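Local coordinates for protein LST4 (Kluyveromyces lactis, PDB 4ZY8) that probably takes part in extracellular amino acid uptake, being required for protein trafficking from the Golgi to the plasma membrane, at residues G10-L19 with T93-V102; L81-N89 with S118-L129. One frame throughout, in Å; residues are numbered along the deposited sequence.

Overall arrangement
Both contacts belong to the longin domain of Lst4, a DENN-family protein, and no ligand or active site is associated with either. Contact 1 pairs strands 12-17 and 95-103 of a five-stranded antiparallel sheet; contact 2 lays helix 114-134 against the next strand, 79-87. Their centres are about 9 Å apart. The joint is strand 79-87 beside strand 95-103, where Ile98 N lies 2.8 Å from Arg84 O and Ile96 N 2.8 Å from Phe86 O, both probable hydrogen bonds. Helix 150-166 packs beside helix 114-134 on the same sheet face, its Phe159 touching Leu13, Ile98 and Cys100 of contact 1 and Leu121 of contact 2.

Contact 1: residues G10-L19 with T93-V102; sequences GFRLIISQEL and TLRIAISCCV
One carboxylate oxygen of Glu18 is held twice by a single residue: OE1 takes the backbone N of Arg95 at 3.1 Å and also its side-chain NE at 3.1 Å. The NE bond is nearly straight (173°) but meets OE1 from above the carboxylate plane, 55° out of it, and the backbone N comes from the same face. NH2 completes the salt bridge on OE2, although it is modelled too close for its length to be trusted. Glu18 CG stands beside its own backbone N (chi1 -71°), which sends the extended chain across to Arg95, whose bend at chi3 turns the guanidinium edge to it. With an alanine here the carboxylate is gone, and the Arg95 guanidinium would probably lose this mate and be less firmly fixed, though still beside Tyr87. In the backbone, Glu18 N reaches Arg95 O at 2.8 Å, ending a ladder of backbone pairs that starts at Arg12 and Cys101.

On the face of Ile14, Ser16 and Ser99, small hydroxyls make room for a water. It donates to Ile14 O at 2.8 Å and hydrogen-bonds Ser16 OG at 2.9 Å and Ser99 OG at 2.7 Å; Ser99 OG also pairs with Thr83. The opposite face is largely apolar, with Gln17 at one end, its amide bonded to Leu140 N and Gln138 O: Leu13 CD1 lies alongside Ile98 CG2 at 4.0 Å, and Cys100 SG sits obliquely near the Phe11 ring. Helix 47-55 packs on the first face and helix 150-166 on the second, the helix-flanked antiparallel sheet of a longin domain.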
# COMPACT_ATOMS: atom_id res chain seq x y z
N GLY A 10 5.64 -1.03 -15.06
CA GLY A 10 4.57 -1.80 -14.48
C GLY A 10 4.51 -1.77 -12.98
O GLY A 10 5.51 -1.61 -12.36
N PHE A 11 3.32 -1.95 -12.43
CA PHE A 11 3.10 -1.98 -10.99
C PHE A 11 1.80 -2.67 -10.61
O PHE A 11 0.89 -2.78 -11.38
CB PHE A 11 3.16 -0.58 -10.37
CG PHE A 11 1.97 0.26 -10.64
CD1 PHE A 11 1.85 0.92 -11.81
CD2 PHE A 11 0.97 0.38 -9.73
CE1 PHE A 11 0.76 1.68 -12.07
CE2 PHE A 11 -0.12 1.15 -9.98
CZ PHE A 11 -0.23 1.79 -11.16
N ARG A 12 1.74 -3.13 -9.38
CA ARG A 12 0.50 -3.64 -8.83
C ARG A 12 0.22 -2.95 -7.50
O ARG A 12 1.03 -3.01 -6.57
CB ARG A 12 0.57 -5.16 -8.67
CG ARG A 12 -0.68 -5.79 -8.09
CD ARG A 12 -0.53 -7.31 -7.96
NE ARG A 12 -1.74 -7.93 -7.40
CZ ARG A 12 -1.83 -9.20 -7.04
NH1 ARG A 12 -0.79 -10.01 -7.16
NH2 ARG A 12 -2.97 -9.67 -6.54
N LEU A 13 -0.95 -2.32 -7.40
CA LEU A 13 -1.32 -1.60 -6.19
C LEU A 13 -2.39 -2.37 -5.44
O LEU A 13 -3.47 -2.65 -5.99
CB LEU A 13 -1.82 -0.19 -6.54
CG LEU A 13 -2.39 0.66 -5.40
CD1 LEU A 13 -1.30 1.02 -4.36
CD2 LEU A 13 -3.09 1.92 -5.92
N ILE A 14 -2.13 -2.73 -4.20
CA ILE A 14 -3.11 -3.34 -3.35
C ILE A 14 -3.45 -2.49 -2.14
O ILE A 14 -2.60 -2.17 -1.39
CB ILE A 14 -2.62 -4.69 -2.87
CG1 ILE A 14 -2.26 -5.54 -4.05
CG2 ILE A 14 -3.68 -5.39 -2.08
CD1 ILE A 14 -0.83 -5.96 -4.00
N ILE A 15 -4.71 -2.16 -1.96
CA ILE A 15 -5.15 -1.54 -0.72
C ILE A 15 -5.91 -2.62 0.03
O ILE A 15 -6.86 -3.18 -0.50
CB ILE A 15 -6.04 -0.30 -0.97
CG1 ILE A 15 -5.27 0.74 -1.79
CG2 ILE A 15 -6.53 0.28 0.35
CD1 ILE A 15 -6.14 1.91 -2.22
N SER A 16 -5.48 -2.92 1.25
CA SER A 16 -6.13 -3.97 2.03
C SER A 16 -6.22 -3.56 3.48
O SER A 16 -5.55 -2.60 3.91
CB SER A 16 -5.38 -5.29 1.90
OG SER A 16 -4.01 -5.18 2.27
N GLN A 17 -7.04 -4.28 4.25
CA GLN A 17 -7.12 -4.04 5.69
C GLN A 17 -7.46 -5.27 6.56
O GLN A 17 -8.03 -6.25 6.07
CB GLN A 17 -8.13 -2.92 5.94
CG GLN A 17 -9.55 -3.26 5.61
CD GLN A 17 -10.52 -2.16 6.02
OE1 GLN A 17 -11.28 -1.66 5.21
NE2 GLN A 17 -10.50 -1.81 7.31
N GLU A 18 -7.08 -5.22 7.85
CA GLU A 18 -7.45 -6.24 8.83
C GLU A 18 -8.86 -6.05 9.36
O GLU A 18 -9.37 -4.93 9.40
CB GLU A 18 -6.50 -6.24 10.03
CG GLU A 18 -5.09 -6.75 9.77
CD GLU A 18 -4.20 -6.64 11.01
OE1 GLU A 18 -4.40 -5.69 11.82
OE2 GLU A 18 -3.31 -7.50 11.18
N LEU A 19 -9.51 -7.14 9.70
CA LEU A 19 -10.78 -7.10 10.38
C LEU A 19 -10.53 -7.86 11.64
O LEU A 19 -9.48 -8.44 11.79
CB LEU A 19 -11.83 -7.84 9.59
CG LEU A 19 -12.38 -7.41 8.24
CD1 LEU A 19 -11.58 -6.35 7.57
CD2 LEU A 19 -12.47 -8.61 7.35
N THR A 93 -6.97 -1.39 16.85
CA THR A 93 -5.98 -2.45 16.75
C THR A 93 -5.89 -2.97 15.30
O THR A 93 -5.05 -3.81 14.98
CB THR A 93 -6.32 -3.63 17.70
OG1 THR A 93 -7.57 -4.20 17.31
CG2 THR A 93 -6.45 -3.14 19.13
N LEU A 94 -6.78 -2.47 14.45
CA LEU A 94 -6.88 -2.91 13.06
C LEU A 94 -6.00 -2.09 12.12
O LEU A 94 -5.99 -0.87 12.19
CB LEU A 94 -8.34 -2.85 12.60
CG LEU A 94 -9.35 -3.72 13.35
CD1 LEU A 94 -10.70 -3.65 12.67
CD2 LEU A 94 -8.87 -5.16 13.38
N ARG A 95 -5.34 -2.76 11.18
CA ARG A 95 -4.41 -2.08 10.28
C ARG A 95 -4.96 -1.96 8.86
O ARG A 95 -5.72 -2.81 8.39
CB ARG A 95 -3.07 -2.81 10.26
CG ARG A 95 -2.30 -2.73 11.57
CD ARG A 95 -1.05 -3.59 11.55
NE ARG A 95 -1.39 -5.00 11.38
CZ ARG A 95 -0.50 -5.95 11.14
NH1 ARG A 95 0.79 -5.64 11.05
NH2 ARG A 95 -0.90 -7.21 11.01
N ILE A 96 -4.61 -0.85 8.21
CA ILE A 96 -4.87 -0.67 6.79
C ILE A 96 -3.52 -0.64 6.09
O ILE A 96 -2.57 -0.02 6.58
CB ILE A 96 -5.63 0.63 6.48
CG1 ILE A 96 -7.03 0.58 7.07
CG2 ILE A 96 -5.71 0.85 4.99
CD1 ILE A 96 -7.82 1.86 6.82
N ALA A 97 -3.43 -1.28 4.93
CA ALA A 97 -2.19 -1.28 4.18
C ALA A 97 -2.37 -0.75 2.76
O ALA A 97 -3.36 -1.04 2.06
CB ALA A 97 -1.58 -2.67 4.15
N ILE A 98 -1.39 0.05 2.35
CA ILE A 98 -1.26 0.47 0.96
C ILE A 98 0.03 -0.14 0.45
O ILE A 98 1.12 0.26 0.89
CB ILE A 98 -1.23 2.00 0.83
CG1 ILE A 98 -2.47 2.60 1.50
CG2 ILE A 98 -1.12 2.41 -0.65
CD1 ILE A 98 -2.48 4.06 1.56
N SER A 99 -0.07 -1.14 -0.42
CA SER A 99 1.11 -1.89 -0.86
C SER A 99 1.31 -1.84 -2.36
O SER A 99 0.35 -1.92 -3.13
CB SER A 99 1.01 -3.37 -0.43
OG SER A 99 0.79 -3.53 0.95
N CYS A 100 2.56 -1.82 -2.80
CA CYS A 100 2.82 -1.73 -4.21
C CYS A 100 3.94 -2.68 -4.64
O CYS A 100 4.99 -2.73 -4.00
CB CYS A 100 3.18 -0.28 -4.57
SG CYS A 100 3.35 0.02 -6.37
N CYS A 101 3.69 -3.44 -5.70
CA CYS A 101 4.72 -4.30 -6.30
C CYS A 101 5.33 -3.61 -7.52
O CYS A 101 4.61 -3.13 -8.38
CB CYS A 101 4.14 -5.65 -6.74
SG CYS A 101 3.15 -6.51 -5.52
N VAL A 102 6.64 -3.61 -7.60
CA VAL A 102 7.37 -3.20 -8.77
C VAL A 102 8.54 -4.15 -9.02
O VAL A 102 8.90 -4.91 -8.18
CB VAL A 102 7.91 -1.76 -8.64
CG1 VAL A 102 6.79 -0.75 -8.68
CG2 VAL A 102 8.72 -1.59 -7.39
O HOH W 1 -1.94 -3.79 0.82

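Contact 2: residues L81-N89 with S118-L129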
# COMPACT_ATOMS: atom_id res chain seq x y z
N LEU A 81 8.30 -5.19 -3.02
CA LEU A 81 7.01 -4.79 -2.47
C LEU A 81 7.20 -3.70 -1.42
O LEU A 81 7.91 -3.93 -0.43
CB LEU A 81 6.28 -6.01 -1.87
CG LEU A 81 4.92 -5.82 -1.18
CD1 LEU A 81 3.84 -5.52 -2.20
CD2 LEU A 81 4.54 -7.08 -0.38
N PHE A 82 6.64 -2.51 -1.63
CA PHE A 82 6.70 -1.51 -0.57
C PHE A 82 5.32 -1.19 -0.02
O PHE A 82 4.36 -1.01 -0.77
CB PHE A 82 7.45 -0.24 -1.02
CG PHE A 82 6.86 0.50 -2.22
CD1 PHE A 82 6.07 1.63 -2.03
CD2 PHE A 82 7.15 0.11 -3.51
CE1 PHE A 82 5.56 2.34 -3.13
CE2 PHE A 82 6.65 0.81 -4.62
CZ PHE A 82 5.86 1.93 -4.42
N THR A 83 5.24 -1.16 1.30
CA THR A 83 3.98 -1.10 2.02
C THR A 83 3.94 0.00 3.07
O THR A 83 4.80 0.08 3.93
CB THR A 83 3.69 -2.45 2.75
OG1 THR A 83 3.54 -3.49 1.79
CG2 THR A 83 2.41 -2.36 3.59
N ARG A 84 2.90 0.83 3.01
CA ARG A 84 2.57 1.74 4.09
C ARG A 84 1.46 1.10 4.91
O ARG A 84 0.38 0.83 4.39
CB ARG A 84 2.11 3.10 3.55
CG ARG A 84 1.32 3.99 4.53
CD ARG A 84 2.18 4.52 5.69
NE ARG A 84 3.40 5.20 5.24
CZ ARG A 84 3.56 6.51 5.07
NH1 ARG A 84 2.55 7.36 5.30
NH2 ARG A 84 4.73 6.97 4.66
N ILE A 85 1.69 0.89 6.20
CA ILE A 85 0.65 0.27 7.01
C ILE A 85 0.37 1.22 8.18
O ILE A 85 1.28 1.81 8.73
CB ILE A 85 1.07 -1.17 7.44
CG1 ILE A 85 -0.08 -1.93 8.07
CG2 ILE A 85 2.33 -1.17 8.31
CD1 ILE A 85 0.18 -3.43 8.07
N PHE A 86 -0.90 1.44 8.50
CA PHE A 86 -1.28 2.40 9.53
C PHE A 86 -2.57 2.00 10.22
O PHE A 86 -3.31 1.16 9.72
CB PHE A 86 -1.45 3.81 8.94
CG PHE A 86 -2.42 3.89 7.80
CD1 PHE A 86 -2.02 3.59 6.51
CD2 PHE A 86 -3.73 4.29 8.01
CE1 PHE A 86 -2.92 3.65 5.44
CE2 PHE A 86 -4.63 4.36 6.96
CZ PHE A 86 -4.22 4.04 5.66
N TYR A 87 -2.84 2.62 11.35
CA TYR A 87 -4.03 2.36 12.12
C TYR A 87 -5.09 3.42 11.91
O TYR A 87 -4.77 4.56 11.69
CB TYR A 87 -3.67 2.29 13.60
CG TYR A 87 -2.79 1.13 13.97
CD1 TYR A 87 -1.43 1.24 13.89
CD2 TYR A 87 -3.33 -0.06 14.39
CE1 TYR A 87 -0.63 0.19 14.21
CE2 TYR A 87 -2.54 -1.11 14.72
CZ TYR A 87 -1.18 -0.99 14.63
OH TYR A 87 -0.38 -2.02 14.95
N LEU A 88 -6.36 3.07 12.02
CA LEU A 88 -7.42 4.05 11.87
C LEU A 88 -7.28 5.16 12.86
O LEU A 88 -7.51 6.28 12.55
CB LEU A 88 -8.79 3.42 11.97
CG LEU A 88 -9.96 4.35 12.33
CD1 LEU A 88 -9.98 5.68 11.62
CD2 LEU A 88 -11.31 3.68 12.24
N ASN A 89 -6.93 4.82 14.07
CA ASN A 89 -6.76 5.81 15.11
C ASN A 89 -6.03 5.21 16.30
O ASN A 89 -5.64 4.04 16.27
CB ASN A 89 -8.12 6.37 15.55
CG ASN A 89 -9.12 5.28 15.91
OD1 ASN A 89 -8.89 4.52 16.85
ND2 ASN A 89 -10.24 5.21 15.18
N SER A 118 7.49 8.61 0.28
CA SER A 118 6.95 8.61 1.64
C SER A 118 5.98 9.76 1.88
O SER A 118 4.92 9.60 2.50
CB SER A 118 8.08 8.69 2.67
OG SER A 118 7.54 8.79 3.96
N SER A 119 6.33 10.92 1.36
CA SER A 119 5.42 12.05 1.46
C SER A 119 4.11 11.84 0.64
O SER A 119 3.02 12.23 1.07
CB SER A 119 6.14 13.33 1.04
OG SER A 119 5.26 14.43 1.04
N PHE A 120 4.20 11.23 -0.54
CA PHE A 120 2.99 10.92 -1.32
C PHE A 120 2.14 9.84 -0.62
O PHE A 120 0.92 9.86 -0.68
CB PHE A 120 3.35 10.47 -2.73
CG PHE A 120 3.92 11.56 -3.60
CD1 PHE A 120 3.39 12.83 -3.58
CD2 PHE A 120 4.99 11.30 -4.45
CE1 PHE A 120 3.92 13.83 -4.40
CE2 PHE A 120 5.52 12.32 -5.27
CZ PHE A 120 4.98 13.56 -5.24
N LEU A 121 2.80 8.89 0.03
CA LEU A 121 2.10 7.86 0.79
C LEU A 121 1.37 8.49 1.96
O LEU A 121 0.24 8.08 2.27
CB LEU A 121 3.08 6.78 1.27
CG LEU A 121 3.54 5.84 0.14
CD1 LEU A 121 4.64 4.90 0.57
CD2 LEU A 121 2.34 5.03 -0.43
N ASP A 122 1.95 9.51 2.58
CA ASP A 122 1.29 10.26 3.64
C ASP A 122 -0.03 10.82 3.15
O ASP A 122 -0.99 10.71 3.84
CB ASP A 122 2.09 11.43 4.18
CG ASP A 122 3.37 11.04 4.86
OD1 ASP A 122 3.48 9.97 5.46
OD2 ASP A 122 4.30 11.85 4.80
N GLN A 123 -0.04 11.43 1.98
CA GLN A 123 -1.29 11.99 1.43
C GLN A 123 -2.30 10.84 1.22
O GLN A 123 -3.47 10.97 1.58
CB GLN A 123 -1.05 12.70 0.09
CG GLN A 123 0.10 13.71 0.05
CD GLN A 123 0.18 14.43 -1.30
OE1 GLN A 123 -0.27 13.91 -2.33
NE2 GLN A 123 0.84 15.57 -1.32
N CYS A 124 -1.83 9.71 0.68
CA CYS A 124 -2.72 8.54 0.48
C CYS A 124 -3.33 8.05 1.79
O CYS A 124 -4.54 7.75 1.87
CB CYS A 124 -1.96 7.40 -0.19
SG CYS A 124 -1.43 7.78 -1.89
N GLU A 125 -2.49 7.98 2.83
CA GLU A 125 -2.95 7.62 4.17
C GLU A 125 -3.99 8.63 4.68
O GLU A 125 -5.03 8.22 5.15
CB GLU A 125 -1.75 7.51 5.14
CG GLU A 125 -2.15 7.30 6.60
CD GLU A 125 -0.93 7.24 7.54
OE1 GLU A 125 0.15 6.79 7.10
OE2 GLU A 125 -1.06 7.67 8.70
N ASN A 126 -3.72 9.94 4.56
CA ASN A 126 -4.73 10.96 4.93
C ASN A 126 -6.06 10.78 4.21
O ASN A 126 -7.12 11.04 4.77
CB ASN A 126 -4.27 12.40 4.58
CG ASN A 126 -3.09 12.88 5.40
OD1 ASN A 126 -2.83 12.36 6.49
ND2 ASN A 126 -2.40 13.91 4.90
N THR A 127 -5.98 10.40 2.94
CA THR A 127 -7.18 10.31 2.10
C THR A 127 -8.12 9.17 2.56
O THR A 127 -9.34 9.35 2.70
CB THR A 127 -6.80 10.13 0.63
OG1 THR A 127 -6.09 11.30 0.18
CG2 THR A 127 -8.05 9.94 -0.25
N LEU A 128 -7.53 8.02 2.80
CA LEU A 128 -8.28 6.85 3.26
C LEU A 128 -8.84 7.09 4.67
O LEU A 128 -9.96 6.67 4.98
CB LEU A 128 -7.41 5.61 3.21
CG LEU A 128 -6.96 5.16 1.81
CD1 LEU A 128 -6.11 3.90 1.87
CD2 LEU A 128 -8.12 4.99 0.82
N LEU A 129 -8.07 7.76 5.53
CA LEU A 129 -8.55 8.07 6.88
C LEU A 129 -9.74 9.02 6.85
O LEU A 129 -10.66 8.88 7.64
CB LEU A 129 -7.42 8.68 7.74
CG LEU A 129 -6.33 7.67 8.13
CD1 LEU A 129 -5.19 8.36 8.91
CD2 LEU A 129 -6.95 6.53 8.94
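Arg84 on strand 81-87 meets Ser118, Leu121, Asp122 and Glu125, about two turns of the helix. CB points toward the helix and lies 4.3 Å from Leu121 CD1, an aliphatic start to a charged chain. CG stands opposite the backbone N (chi1 162°) and lies 4.0 Å from Glu125 OE1, and bends at chi2 and chi3 bring the guanidinium over to the helix. CD passes 3.4 Å from Glu125 OE1. NE turns to another strand, where Asp69 takes it in a salt bridge. Leu121 CB covers one face of the guanidinium, 3.7 Å above its plane and toward the rim. NH1 carries most of the grip: it donates to Asp122 OD1 at 2.8 Å, close to the guanidinium plane, and to Glu125 OE1 at 3.1 Å, tilted from that plane. Toward the helix NH2 adds weak bonds, to Asp122 OD1 and Ser118 O. A buried arginine suits this place because its several N-H groups can serve acidic groups lying in different directions, and the three carboxylates probably offset its charge.

Glu125 has a second task. Its CG sits over the centre of the Phe86 ring, 3.5 Å from the centroid, a CH-pi contact, and its carboxylate lies stacked at 9° to the ring plane. The flat phenyl accepts this methylene on its face while Leu128 CD1 and Leu129 CD2 meet its edge, the latter 3.7 Å from CE2. Leu129 CD2 also touches Leu88 CD1, closing the end of the contact. Ser118, Leu121, Glu125 and Leu129 thus form one stripe of the helix. The segments cross at -40°, an alpha-helix laid across an antiparallel sheet as in longin domains.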